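Local coordinates for type-iv like pilin ttha1219 (Thermus thermophilus, PDB 5G23), which is a type IV pilin-like protein, resembling type II secretion pseudopilins, and probably takes part in the pilus machinery linked to natural competence and DNA uptake, at residues B[43-48]-B[180-185]; B[54-59]-B[225-230]; B[82-87]-B[126-131]; B[95-98]-B[104-107]; B[197-202]-B[210-215]. All blocks are in the same frame, centred on the assembly; numbering follows the deposited sequence.

Interaction 1 of 5, residues B[43-48]-B[180-185]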
# COMPACT_ATOMS: atom_id res chain seq x y z
N GLY B 43 -1.22 4.13 17.61
CA GLY B 43 0.19 4.51 17.75
C GLY B 43 0.69 4.73 16.34
O GLY B 43 0.26 4.05 15.38
N ARG B 44 1.63 5.65 16.22
CA ARG B 44 2.23 5.97 14.96
C ARG B 44 2.92 4.78 14.27
O ARG B 44 2.72 4.52 13.08
CB ARG B 44 3.21 7.14 15.18
CG ARG B 44 3.89 7.59 13.93
CD ARG B 44 4.86 8.74 14.20
NE ARG B 44 5.59 9.09 13.01
CZ ARG B 44 6.65 9.87 12.98
NH1 ARG B 44 7.07 10.42 14.10
NH2 ARG B 44 7.26 10.16 11.85
N LEU B 45 3.69 4.02 15.04
CA LEU B 45 4.39 2.86 14.49
C LEU B 45 3.41 1.74 14.09
O LEU B 45 3.54 1.17 12.99
CB LEU B 45 5.44 2.36 15.50
CG LEU B 45 6.27 1.22 15.00
CD1 LEU B 45 7.01 1.59 13.74
CD2 LEU B 45 7.30 0.83 16.08
N ALA B 46 2.42 1.46 14.95
CA ALA B 46 1.38 0.52 14.59
C ALA B 46 0.68 0.91 13.26
O ALA B 46 0.44 0.04 12.42
CB ALA B 46 0.30 0.40 15.67
N ASP B 47 0.42 2.19 13.08
CA ASP B 47 -0.25 2.67 11.83
C ASP B 47 0.65 2.47 10.65
O ASP B 47 0.21 2.06 9.54
CB ASP B 47 -0.67 4.14 11.93
CG ASP B 47 -1.84 4.36 12.86
OD1 ASP B 47 -2.54 3.38 13.27
OD2 ASP B 47 -2.05 5.54 13.18
N GLU B 48 1.95 2.61 10.87
CA GLU B 48 2.87 2.38 9.76
C GLU B 48 2.99 0.90 9.39
O GLU B 48 3.21 0.55 8.24
CB GLU B 48 4.27 2.83 10.07
CG GLU B 48 5.10 3.03 8.84
CD GLU B 48 6.47 3.66 9.16
OE1 GLU B 48 6.83 3.90 10.37
OE2 GLU B 48 7.16 3.96 8.15
N LEU B 180 5.98 -8.73 11.14
CA LEU B 180 6.96 -7.70 11.29
C LEU B 180 7.06 -7.27 12.77
O LEU B 180 6.02 -7.18 13.48
CB LEU B 180 6.56 -6.48 10.46
CG LEU B 180 6.72 -6.58 8.95
CD1 LEU B 180 5.99 -5.43 8.26
CD2 LEU B 180 8.22 -6.55 8.65
N LEU B 181 8.30 -7.10 13.22
CA LEU B 181 8.61 -6.45 14.50
C LEU B 181 9.46 -5.24 14.16
O LEU B 181 10.44 -5.35 13.44
CB LEU B 181 9.34 -7.37 15.42
CG LEU B 181 9.81 -6.81 16.72
CD1 LEU B 181 8.67 -6.49 17.65
CD2 LEU B 181 10.76 -7.80 17.41
N ALA B 182 9.10 -4.09 14.71
CA ALA B 182 9.86 -2.88 14.49
C ALA B 182 9.99 -2.14 15.80
O ALA B 182 9.18 -2.29 16.72
CB ALA B 182 9.23 -1.99 13.43
N SER B 183 11.00 -1.29 15.84
CA SER B 183 11.25 -0.40 16.99
C SER B 183 11.59 0.99 16.57
O SER B 183 12.15 1.23 15.49
CB SER B 183 12.38 -0.96 17.88
OG SER B 183 13.67 -0.85 17.25
N VAL B 184 11.33 1.89 17.49
CA VAL B 184 11.71 3.31 17.34
C VAL B 184 12.03 3.90 18.70
O VAL B 184 11.48 3.45 19.74
CB VAL B 184 10.52 4.19 16.77
CG1 VAL B 184 10.23 3.93 15.33
CG2 VAL B 184 9.28 4.08 17.60
N PRO B 185 12.86 4.94 18.73
CA PRO B 185 13.10 5.64 20.01
C PRO B 185 11.89 6.39 20.48
O PRO B 185 11.11 6.85 19.64
CB PRO B 185 14.21 6.63 19.69
CG PRO B 185 14.70 6.32 18.33
CD PRO B 185 13.61 5.55 17.62
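Leu45, in the first turn of the pilin helix 44-61, drops its side chain onto strand 173-184 at Ala182 and Val184, part of the helix-on-sheet packing of a pilin head. Locally the two elements run 145° apart, and their axes come within 9.7 Å. Leu45 does all the reaching from the helix. With CG anti to the backbone N (chi1 -176°), its two methyl branches are carried down to the strand and divide the work. CD1 faces CB of Ala182 at 4.2 Å, while CD2 lies 3.7 Å from O of Ala182 and meets CG2 of Val184 at 4.1 Å. Between those two residues CD2 also passes CA of Ser183 at 4.2 Å. The side chain of Ser183 starts away from the helix. Leu45 also touches Leu221 and Ala223 of the adjoining strand 221-230, and beside it NH2 of Arg44 makes a salt bridge with OE1 of Glu48 of the second subunit. No hydrogen bond joins the helix turn to the strand, so this buried contact rests on dispersion and the exclusion of water, with the hydroxyl of Ser183 taken up by hydrogen bonds to Glu143 and Arg220.

Interaction 2 of 5, residues B[54-59]-B[225-230]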
# COMPACT_ATOMS: atom_id res chain seq x y z
N THR B 54 -0.89 -3.70 4.37
CA THR B 54 -1.85 -3.49 3.26
C THR B 54 -1.10 -3.54 1.94
O THR B 54 -1.57 -4.19 1.02
CB THR B 54 -2.56 -2.16 3.41
OG1 THR B 54 -3.26 -2.17 4.67
CG2 THR B 54 -3.51 -1.85 2.25
N VAL B 55 0.12 -2.94 1.88
CA VAL B 55 0.87 -2.96 0.62
C VAL B 55 1.24 -4.38 0.26
O VAL B 55 1.09 -4.81 -0.85
CB VAL B 55 2.11 -2.05 0.70
CG1 VAL B 55 3.04 -2.19 -0.50
CG2 VAL B 55 1.68 -0.56 0.82
N LEU B 56 1.83 -5.12 1.21
CA LEU B 56 2.32 -6.46 0.92
C LEU B 56 1.20 -7.43 0.65
O LEU B 56 1.34 -8.31 -0.24
CB LEU B 56 3.22 -6.94 2.07
CG LEU B 56 4.72 -6.66 1.98
CD1 LEU B 56 4.98 -5.15 2.00
CD2 LEU B 56 5.46 -7.34 3.16
N ALA B 57 0.09 -7.32 1.38
CA ALA B 57 -1.00 -8.23 1.18
C ALA B 57 -1.62 -8.11 -0.16
O ALA B 57 -1.90 -9.12 -0.83
CB ALA B 57 -2.07 -8.05 2.21
N ARG B 58 -1.76 -6.87 -0.62
CA ARG B 58 -2.39 -6.67 -1.93
C ARG B 58 -1.53 -7.25 -3.03
O ARG B 58 -2.03 -7.80 -4.00
CB ARG B 58 -2.66 -5.20 -2.17
CG ARG B 58 -3.52 -4.92 -3.39
CD ARG B 58 -3.76 -3.42 -3.73
NE ARG B 58 -4.77 -3.31 -4.82
CZ ARG B 58 -5.92 -2.65 -4.78
NH1 ARG B 58 -6.27 -1.90 -3.70
NH2 ARG B 58 -6.72 -2.68 -5.84
N GLU B 59 -0.22 -7.11 -2.89
CA GLU B 59 0.67 -7.59 -3.88
C GLU B 59 0.75 -9.14 -3.87
O GLU B 59 0.81 -9.77 -4.91
CB GLU B 59 2.02 -6.92 -3.59
CG GLU B 59 3.16 -7.24 -4.51
CD GLU B 59 3.17 -6.36 -5.72
OE1 GLU B 59 2.34 -5.43 -5.78
OE2 GLU B 59 3.92 -6.72 -6.63
N LYS B 225 3.23 -6.86 14.00
CA LYS B 225 2.05 -7.12 13.31
C LYS B 225 2.17 -8.50 12.64
O LYS B 225 3.15 -8.79 12.01
CB LYS B 225 1.73 -6.07 12.27
CG LYS B 225 0.27 -6.18 11.82
CD LYS B 225 -0.05 -5.12 10.83
CE LYS B 225 -1.47 -5.25 10.32
NZ LYS B 225 -2.42 -4.83 11.38
N LEU B 226 1.14 -9.30 12.85
CA LEU B 226 0.94 -10.57 12.12
C LEU B 226 -0.28 -10.43 11.22
O LEU B 226 -1.35 -10.03 11.69
CB LEU B 226 0.71 -11.72 13.08
CG LEU B 226 0.40 -13.11 12.50
CD1 LEU B 226 1.61 -13.68 11.83
CD2 LEU B 226 -0.09 -14.04 13.57
N TRP B 227 -0.15 -10.82 9.94
CA TRP B 227 -1.29 -10.82 9.07
C TRP B 227 -1.26 -12.03 8.12
O TRP B 227 -0.18 -12.51 7.80
CB TRP B 227 -1.45 -9.47 8.38
CG TRP B 227 -0.45 -9.10 7.32
CD1 TRP B 227 -0.72 -9.01 6.05
CD2 TRP B 227 0.89 -8.66 7.48
NE1 TRP B 227 0.36 -8.62 5.34
CE2 TRP B 227 1.38 -8.39 6.21
CE3 TRP B 227 1.77 -8.54 8.57
CZ2 TRP B 227 2.68 -7.97 5.98
CZ3 TRP B 227 3.05 -8.05 8.37
CH2 TRP B 227 3.52 -7.79 7.07
N ILE B 228 -2.44 -12.48 7.74
CA ILE B 228 -2.61 -13.64 6.92
C ILE B 228 -3.12 -13.20 5.58
O ILE B 228 -4.04 -12.39 5.49
CB ILE B 228 -3.67 -14.58 7.50
CG1 ILE B 228 -3.36 -14.89 8.94
CG2 ILE B 228 -3.73 -15.81 6.61
CD1 ILE B 228 -1.96 -15.45 9.20
N VAL B 229 -2.48 -13.68 4.53
CA VAL B 229 -2.82 -13.38 3.14
C VAL B 229 -3.23 -14.64 2.44
O VAL B 229 -2.43 -15.59 2.37
CB VAL B 229 -1.62 -12.80 2.40
CG1 VAL B 229 -2.06 -12.40 1.01
CG2 VAL B 229 -1.11 -11.55 3.10
N GLN B 230 -4.49 -14.72 1.95
CA GLN B 230 -4.93 -15.90 1.25
C GLN B 230 -4.21 -15.92 -0.11
O GLN B 230 -3.94 -14.85 -0.69
CB GLN B 230 -6.46 -15.93 1.11
CG GLN B 230 -7.20 -15.86 2.39
CD GLN B 230 -6.95 -17.03 3.30
OE1 GLN B 230 -6.62 -16.81 4.45
NE2 GLN B 230 -7.04 -18.25 2.81
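Trp227 turns the edge of its indole, not a face, to the helix segment 54-59, and two helix side chains share that edge. Leu56 meets the six-membered ring: its CD2 lies 4.0 Å from CZ2 of Trp227, near the ring plane, and the two side chains cross at about a right angle. Ala57 takes the pyrrole part, with CB 4.0 Å from NE1 of Trp227, again close to the plane. CG of Trp227 stands between the backbone N and the carbonyl carbon (chi1 71°), which carries the indole out from the strand toward the helix; O of Lys225 lies in plane at the ring's edge. Farther on, Val229 comes up against the same alanine, its CG2 3.7 Å from CB of Ala57 and its CG1 3.8 Å from O of Ala57. The methyl of Ala57 thus touches both tryptophan and valine, which lie on the same side of it, and a small residue lets the backbones approach to 5.8 Å between CA of Ala57 and CA of Val229. A serine in place of Trp227 would probably open a gap between helix and strand and take from Leu56 and Ala57 the indole edge they pack on. Helix and strand run nearly parallel here, 20° apart. Strand 221-230 is an outermost strand of its four-stranded sheet, with strand 173-184 beside it supplying Leu178 and Leu180 to the indole, while Ala53 touches the ring from the helix.

Interaction 3 of 5, residues B[82-87]-B[126-131]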
# COMPACT_ATOMS: atom_id res chain seq x y z
N GLY B 82 12.93 -13.89 2.94
CA GLY B 82 12.73 -13.32 1.62
C GLY B 82 11.59 -13.98 0.93
O GLY B 82 11.35 -15.16 1.16
N VAL B 83 10.83 -13.23 0.19
CA VAL B 83 9.74 -13.82 -0.56
C VAL B 83 9.77 -13.25 -1.99
O VAL B 83 9.98 -12.04 -2.17
CB VAL B 83 8.38 -13.68 0.13
CG1 VAL B 83 8.09 -12.28 0.53
CG2 VAL B 83 7.27 -14.17 -0.80
N GLN B 84 9.67 -14.13 -2.95
CA GLN B 84 9.49 -13.75 -4.36
C GLN B 84 8.25 -14.41 -4.94
O GLN B 84 7.99 -15.57 -4.63
CB GLN B 84 10.70 -14.08 -5.23
CG GLN B 84 12.05 -13.61 -4.70
CD GLN B 84 13.17 -14.33 -5.40
OE1 GLN B 84 13.58 -13.92 -6.48
NE2 GLN B 84 13.59 -15.47 -4.85
N GLY B 85 7.55 -13.70 -5.84
CA GLY B 85 6.39 -14.19 -6.49
C GLY B 85 6.18 -13.66 -7.91
O GLY B 85 6.70 -12.63 -8.27
N TRP B 86 5.46 -14.42 -8.72
CA TRP B 86 5.22 -14.02 -10.14
C TRP B 86 3.73 -14.19 -10.42
O TRP B 86 3.01 -15.00 -9.76
CB TRP B 86 6.07 -14.85 -11.08
CG TRP B 86 7.52 -14.66 -10.92
CD1 TRP B 86 8.31 -13.82 -11.64
CD2 TRP B 86 8.38 -15.28 -9.95
NE1 TRP B 86 9.60 -13.85 -11.16
CE2 TRP B 86 9.67 -14.77 -10.14
CE3 TRP B 86 8.16 -16.22 -8.92
CZ2 TRP B 86 10.74 -15.15 -9.35
CZ3 TRP B 86 9.22 -16.65 -8.17
CH2 TRP B 86 10.52 -16.08 -8.37
N PHE B 87 3.24 -13.44 -11.36
CA PHE B 87 1.83 -13.52 -11.80
C PHE B 87 1.71 -12.95 -13.21
O PHE B 87 2.58 -12.23 -13.69
CB PHE B 87 0.92 -12.75 -10.85
CG PHE B 87 1.36 -11.31 -10.64
CD1 PHE B 87 2.35 -11.00 -9.74
CD2 PHE B 87 0.79 -10.30 -11.35
CE1 PHE B 87 2.80 -9.67 -9.55
CE2 PHE B 87 1.18 -8.96 -11.15
CZ PHE B 87 2.20 -8.66 -10.28
N CYS B 126 11.85 -13.67 -13.87
CA CYS B 126 12.73 -12.50 -13.66
C CYS B 126 13.07 -12.44 -12.22
O CYS B 126 12.28 -12.86 -11.33
CB CYS B 126 12.04 -11.21 -14.13
SG CYS B 126 10.51 -10.79 -13.27
N ALA B 127 14.30 -11.98 -11.94
CA ALA B 127 14.75 -11.87 -10.56
C ALA B 127 14.49 -10.45 -10.10
O ALA B 127 15.12 -9.54 -10.60
CB ALA B 127 16.25 -12.19 -10.46
N PRO B 128 13.58 -10.24 -9.15
CA PRO B 128 13.44 -8.84 -8.70
C PRO B 128 14.67 -8.30 -7.95
O PRO B 128 15.20 -8.99 -7.12
CB PRO B 128 12.24 -8.88 -7.77
CG PRO B 128 11.74 -10.30 -7.69
CD PRO B 128 12.67 -11.18 -8.50
N LEU B 129 15.10 -7.06 -8.18
CA LEU B 129 16.10 -6.49 -7.36
C LEU B 129 15.48 -5.65 -6.25
O LEU B 129 14.78 -4.67 -6.57
CB LEU B 129 16.91 -5.55 -8.25
CG LEU B 129 18.37 -5.30 -8.23
CD1 LEU B 129 19.06 -6.63 -8.06
CD2 LEU B 129 18.81 -4.62 -9.50
N PRO B 130 15.74 -5.95 -4.99
CA PRO B 130 14.95 -5.38 -3.92
C PRO B 130 15.63 -4.16 -3.41
O PRO B 130 16.20 -4.14 -2.30
CB PRO B 130 14.90 -6.49 -2.84
CG PRO B 130 16.00 -7.47 -3.21
CD PRO B 130 16.63 -7.04 -4.51
N ASN B 131 15.49 -3.09 -4.16
CA ASN B 131 16.23 -1.91 -3.84
C ASN B 131 15.36 -0.74 -3.52
O ASN B 131 15.86 0.35 -3.33
CB ASN B 131 17.21 -1.58 -4.96
CG ASN B 131 16.57 -1.51 -6.33
OD1 ASN B 131 15.36 -1.50 -6.50
ND2 ASN B 131 17.43 -1.48 -7.35
O HOH W 1 14.89 -11.29 -5.76
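Trp86 and Cys126 make the close half of this contact, where the loop following strand 115-122 folds over strand 82-88. NE1 of Trp86 donates to the carbonyl O of Cys126 at 2.9 Å, bent to 146° at the hydrogen. The oxygen sits in the plane of the indole and receives the N-H on a lone pair. On the same cysteine, chi1 of 61° places SG at the ring edge, 3.8 Å from NE1 of Trp86 and 4.8 Å from the centroid of its five-membered ring, a sulfur-aromatic contact. Cys126 is disulfide-bonded to Cys121, so the bond to the buried tryptophan is made by a loop already tethered to the strand before it. Packing thins out toward Gln84 and Pro128. CD of Pro128 is 4.5 Å from CZ2 of Trp86, at an oblique position, and its nearer neighbour is OE1 of Gln84 at 3.5 Å. A water bridges this side: it donates to O of Pro128 at 2.7 Å and, more weakly, to OE1 of Gln84 at 3.0 Å. Gln84 and Pro128 are both partly exposed. The chemistry is therefore uneven: a direct in-plane hydrogen bond satisfies the indole N-H and fixes the loop beside its disulfide, whereas the proline end is coupled to the strand through a looser, hydrated link.

Interaction 4 of 5, residues B[95-98]-B[104-107]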
# COMPACT_ATOMS: atom_id res chain seq x y z
N GLU B 95 -1.81 -1.66 -10.90
CA GLU B 95 -1.07 -0.54 -11.39
C GLU B 95 0.24 -0.94 -12.06
O GLU B 95 0.56 -0.43 -13.11
CB GLU B 95 -0.74 0.40 -10.22
CG GLU B 95 -0.38 1.80 -10.65
CD GLU B 95 0.15 2.68 -9.54
OE1 GLU B 95 0.26 2.17 -8.37
OE2 GLU B 95 0.40 3.88 -9.84
N ILE B 96 1.01 -1.80 -11.39
CA ILE B 96 2.33 -2.19 -11.88
C ILE B 96 2.24 -2.92 -13.23
O ILE B 96 3.18 -2.85 -13.99
CB ILE B 96 3.08 -3.09 -10.85
CG1 ILE B 96 4.59 -3.13 -11.22
CG2 ILE B 96 2.43 -4.48 -10.78
CD1 ILE B 96 5.36 -1.90 -10.76
N CYS B 97 1.10 -3.57 -13.51
CA CYS B 97 0.82 -4.21 -14.79
C CYS B 97 0.55 -3.25 -15.92
O CYS B 97 0.49 -3.65 -17.04
CB CYS B 97 -0.40 -5.15 -14.69
SG CYS B 97 -0.04 -6.59 -13.67
N GLY B 98 0.33 -1.98 -15.63
CA GLY B 98 0.14 -0.96 -16.66
C GLY B 98 0.70 -1.13 -18.07
O GLY B 98 -0.01 -0.84 -19.03
N VAL B 104 4.13 -11.75 -17.80
CA VAL B 104 4.47 -12.14 -16.43
C VAL B 104 5.24 -11.05 -15.72
O VAL B 104 6.15 -10.42 -16.29
CB VAL B 104 5.37 -13.40 -16.48
CG1 VAL B 104 5.74 -13.85 -15.08
CG2 VAL B 104 4.67 -14.52 -17.19
N ARG B 105 4.89 -10.79 -14.46
CA ARG B 105 5.62 -9.88 -13.63
C ARG B 105 6.08 -10.58 -12.34
O ARG B 105 5.46 -11.52 -11.91
CB ARG B 105 4.75 -8.74 -13.24
CG ARG B 105 4.58 -7.88 -14.50
CD ARG B 105 4.27 -6.45 -14.17
NE ARG B 105 5.40 -5.92 -13.44
CZ ARG B 105 6.36 -5.20 -13.98
NH1 ARG B 105 6.34 -4.91 -15.27
NH2 ARG B 105 7.34 -4.76 -13.19
N GLY B 106 7.19 -10.12 -11.79
CA GLY B 106 7.71 -10.60 -10.53
C GLY B 106 7.70 -9.52 -9.48
O GLY B 106 7.74 -8.31 -9.74
N THR B 107 7.74 -9.98 -8.26
CA THR B 107 7.75 -9.14 -7.11
C THR B 107 8.56 -9.82 -6.03
O THR B 107 8.53 -11.06 -5.89
CB THR B 107 6.29 -8.84 -6.66
OG1 THR B 107 6.31 -7.76 -5.71
CG2 THR B 107 5.60 -10.06 -6.05
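Apolar packing against a charged group comes first: Ile96 lays CG1 over one face of the Arg105 guanidinium, 3.7 Å from NE and 3.8 Å from NH2 of Arg105. Its CG1 is anti to the backbone N (chi1 -164°), which sends that branch out toward the arginine, and the two side chains pass at a slant. The methylene part of Arg105 adds a second packing contact, with CD 4.2 Å from CA of Cys97 and 4.3 Å from SG of Cys97. Among polar contacts, O of Ile96 stands 3.6 Å above the guanidinium plane, displaced toward its rim; this is a carbonyl resting on the flat group and not a hydrogen bond. The bend at chi3 (63°) folds the end of Arg105 back under the loop, where NH1 hydrogen-bonds to OG of Ser100. Replacing Arg105 by an alanine would probably leave Ile96 without the flat surface it rests on and Ser100 without this bond. Covalently, Cys97 is joined to Cys89 by a disulfide, closing the loop that carries Ile96. That loop links strands 82-88 and 104-112, antiparallel neighbours in the larger sheet, and Arg105 extends beneath it with Phe87 on one neighbouring strand and Ala120 and Lys122 on the other, strand 115-122.

Interaction 5 of 5, residues B[197-202]-B[210-215]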
# COMPACT_ATOMS: atom_id res chain seq x y z
N SER B 197 3.40 -11.20 21.97
CA SER B 197 2.40 -10.94 23.01
C SER B 197 1.14 -10.27 22.47
O SER B 197 0.08 -10.38 23.11
CB SER B 197 3.01 -10.13 24.14
OG SER B 197 3.37 -8.84 23.74
N THR B 198 1.19 -9.61 21.30
CA THR B 198 0.05 -8.91 20.80
C THR B 198 -0.62 -9.61 19.61
O THR B 198 -1.43 -8.98 18.90
CB THR B 198 0.36 -7.43 20.42
OG1 THR B 198 1.17 -7.38 19.26
CG2 THR B 198 1.04 -6.71 21.55
N LEU B 199 -0.26 -10.88 19.34
CA LEU B 199 -0.76 -11.51 18.13
C LEU B 199 -1.99 -12.36 18.36
O LEU B 199 -2.18 -12.86 19.47
CB LEU B 199 0.35 -12.40 17.52
CG LEU B 199 1.69 -11.68 17.29
CD1 LEU B 199 2.64 -12.69 16.64
CD2 LEU B 199 1.44 -10.43 16.45
N SER B 200 -2.81 -12.47 17.35
CA SER B 200 -3.92 -13.43 17.32
C SER B 200 -3.57 -14.42 16.29
O SER B 200 -3.54 -14.08 15.11
CB SER B 200 -5.22 -12.78 16.87
OG SER B 200 -5.59 -11.84 17.82
N TYR B 201 -3.27 -15.63 16.67
CA TYR B 201 -2.79 -16.59 15.70
C TYR B 201 -3.94 -17.34 15.09
O TYR B 201 -4.87 -17.75 15.78
CB TYR B 201 -1.85 -17.59 16.36
CG TYR B 201 -0.60 -17.04 16.90
CD1 TYR B 201 0.54 -16.91 16.11
CD2 TYR B 201 -0.51 -16.67 18.26
CE1 TYR B 201 1.74 -16.45 16.65
CE2 TYR B 201 0.68 -16.24 18.80
CZ TYR B 201 1.78 -16.11 18.00
OH TYR B 201 2.96 -15.66 18.59
N PRO B 202 -3.86 -17.64 13.81
CA PRO B 202 -4.74 -18.63 13.30
C PRO B 202 -4.45 -20.04 13.79
O PRO B 202 -3.36 -20.33 14.28
CB PRO B 202 -4.47 -18.56 11.78
CG PRO B 202 -3.06 -18.16 11.67
CD PRO B 202 -2.77 -17.31 12.88
N LEU B 210 7.51 -19.36 13.91
CA LEU B 210 7.91 -18.09 13.37
C LEU B 210 9.25 -17.67 13.86
O LEU B 210 9.82 -16.78 13.27
CB LEU B 210 6.90 -17.01 13.73
CG LEU B 210 5.55 -17.19 13.07
CD1 LEU B 210 4.62 -16.13 13.63
CD2 LEU B 210 5.62 -17.09 11.57
N GLU B 211 9.77 -18.32 14.89
CA GLU B 211 11.08 -18.04 15.45
C GLU B 211 11.21 -16.54 15.82
O GLU B 211 12.10 -15.83 15.36
CB GLU B 211 12.20 -18.42 14.50
CG GLU B 211 12.33 -19.90 14.41
CD GLU B 211 13.28 -20.42 13.33
OE1 GLU B 211 14.03 -19.67 12.70
OE2 GLU B 211 13.25 -21.63 13.17
N LEU B 212 10.26 -16.12 16.62
CA LEU B 212 10.23 -14.69 17.02
C LEU B 212 11.44 -14.41 17.88
O LEU B 212 11.81 -15.24 18.72
CB LEU B 212 8.95 -14.44 17.77
CG LEU B 212 7.67 -14.66 17.03
CD1 LEU B 212 6.50 -14.16 17.84
CD2 LEU B 212 7.74 -13.98 15.66
N PRO B 213 12.13 -13.30 17.62
CA PRO B 213 13.27 -12.95 18.41
C PRO B 213 12.88 -12.35 19.77
O PRO B 213 11.68 -12.24 20.13
CB PRO B 213 13.93 -11.88 17.60
CG PRO B 213 12.76 -11.15 17.01
CD PRO B 213 11.70 -12.17 16.77
N GLY B 214 13.90 -12.17 20.60
CA GLY B 214 13.75 -11.47 21.88
C GLY B 214 13.85 -9.97 21.55
O GLY B 214 13.93 -9.59 20.39
N ALA B 215 13.70 -9.15 22.55
CA ALA B 215 13.84 -7.70 22.34
C ALA B 215 14.99 -7.20 23.17
O ALA B 215 15.03 -7.46 24.39
CB ALA B 215 12.53 -7.00 22.63
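Neither segment is regular strand, and their backbones stay well apart: the nearest pair of CA atoms, Tyr201 and Leu210, is 11.1 Å apart. Segment 197-202 is mostly extended from Leu199 onward. Segment 210-215 begins at the last residue of helix 207-210, and Glu211 turns out of it with positive phi (54°) in a Schellman motif, after which Leu212 sets off on an extended course. Side chains alone bridge the separation. Tyr201 reaches across to two leucines: CE1 of its ring meets CD1 of Leu210 at 4.2 Å, with that methyl at the ring edge near its plane, and OH lies 3.9 Å from CD1 of Leu212. Tyr201 and Leu210 run antiparallel alongside each other, while Leu212 points back at the phenol and meets it at the hydroxyl. The same CD1 of Leu212 also touches CD1 of Leu199 at 4.3 Å. Leu199 in turn brings CB 4.0 Å above one face of the Tyr201 ring, displaced toward the rim. Leu199 and Leu212 both rest on Tyr179 of strand 173-184, and Leu210 on Ala148. The Schellman turn ending helix 207-210 brings Leu212 back beside Leu210, so the connection between strands 173-184 and 221-230 closes on an apolar cluster lying on the four-stranded sheet.

The helix 44-61 ties interactions 1 and 2 together: their centres are 16 Å apart, and both lean on neighbouring strands 173-184 and 221-230 of the four-stranded sheet. Interactions 3 and 4, 11 Å apart, belong to the seven-stranded sheet, where strands 82-88 and 104-112 pair. Glu59 OE2 to Thr107 OG1, a probable hydrogen bond, connects interaction 2 to interaction 4. Interaction 5 lies in the connection between strands 173-184 and 221-230, about 32 Å from interaction 4 between centres. Along the chain, interactions 1 and 2 both enclose interaction 3, which encloses 4; interaction 5 follows 1 but lies inside 2. The helix thus touches both sheets, consistent with a single pilin head.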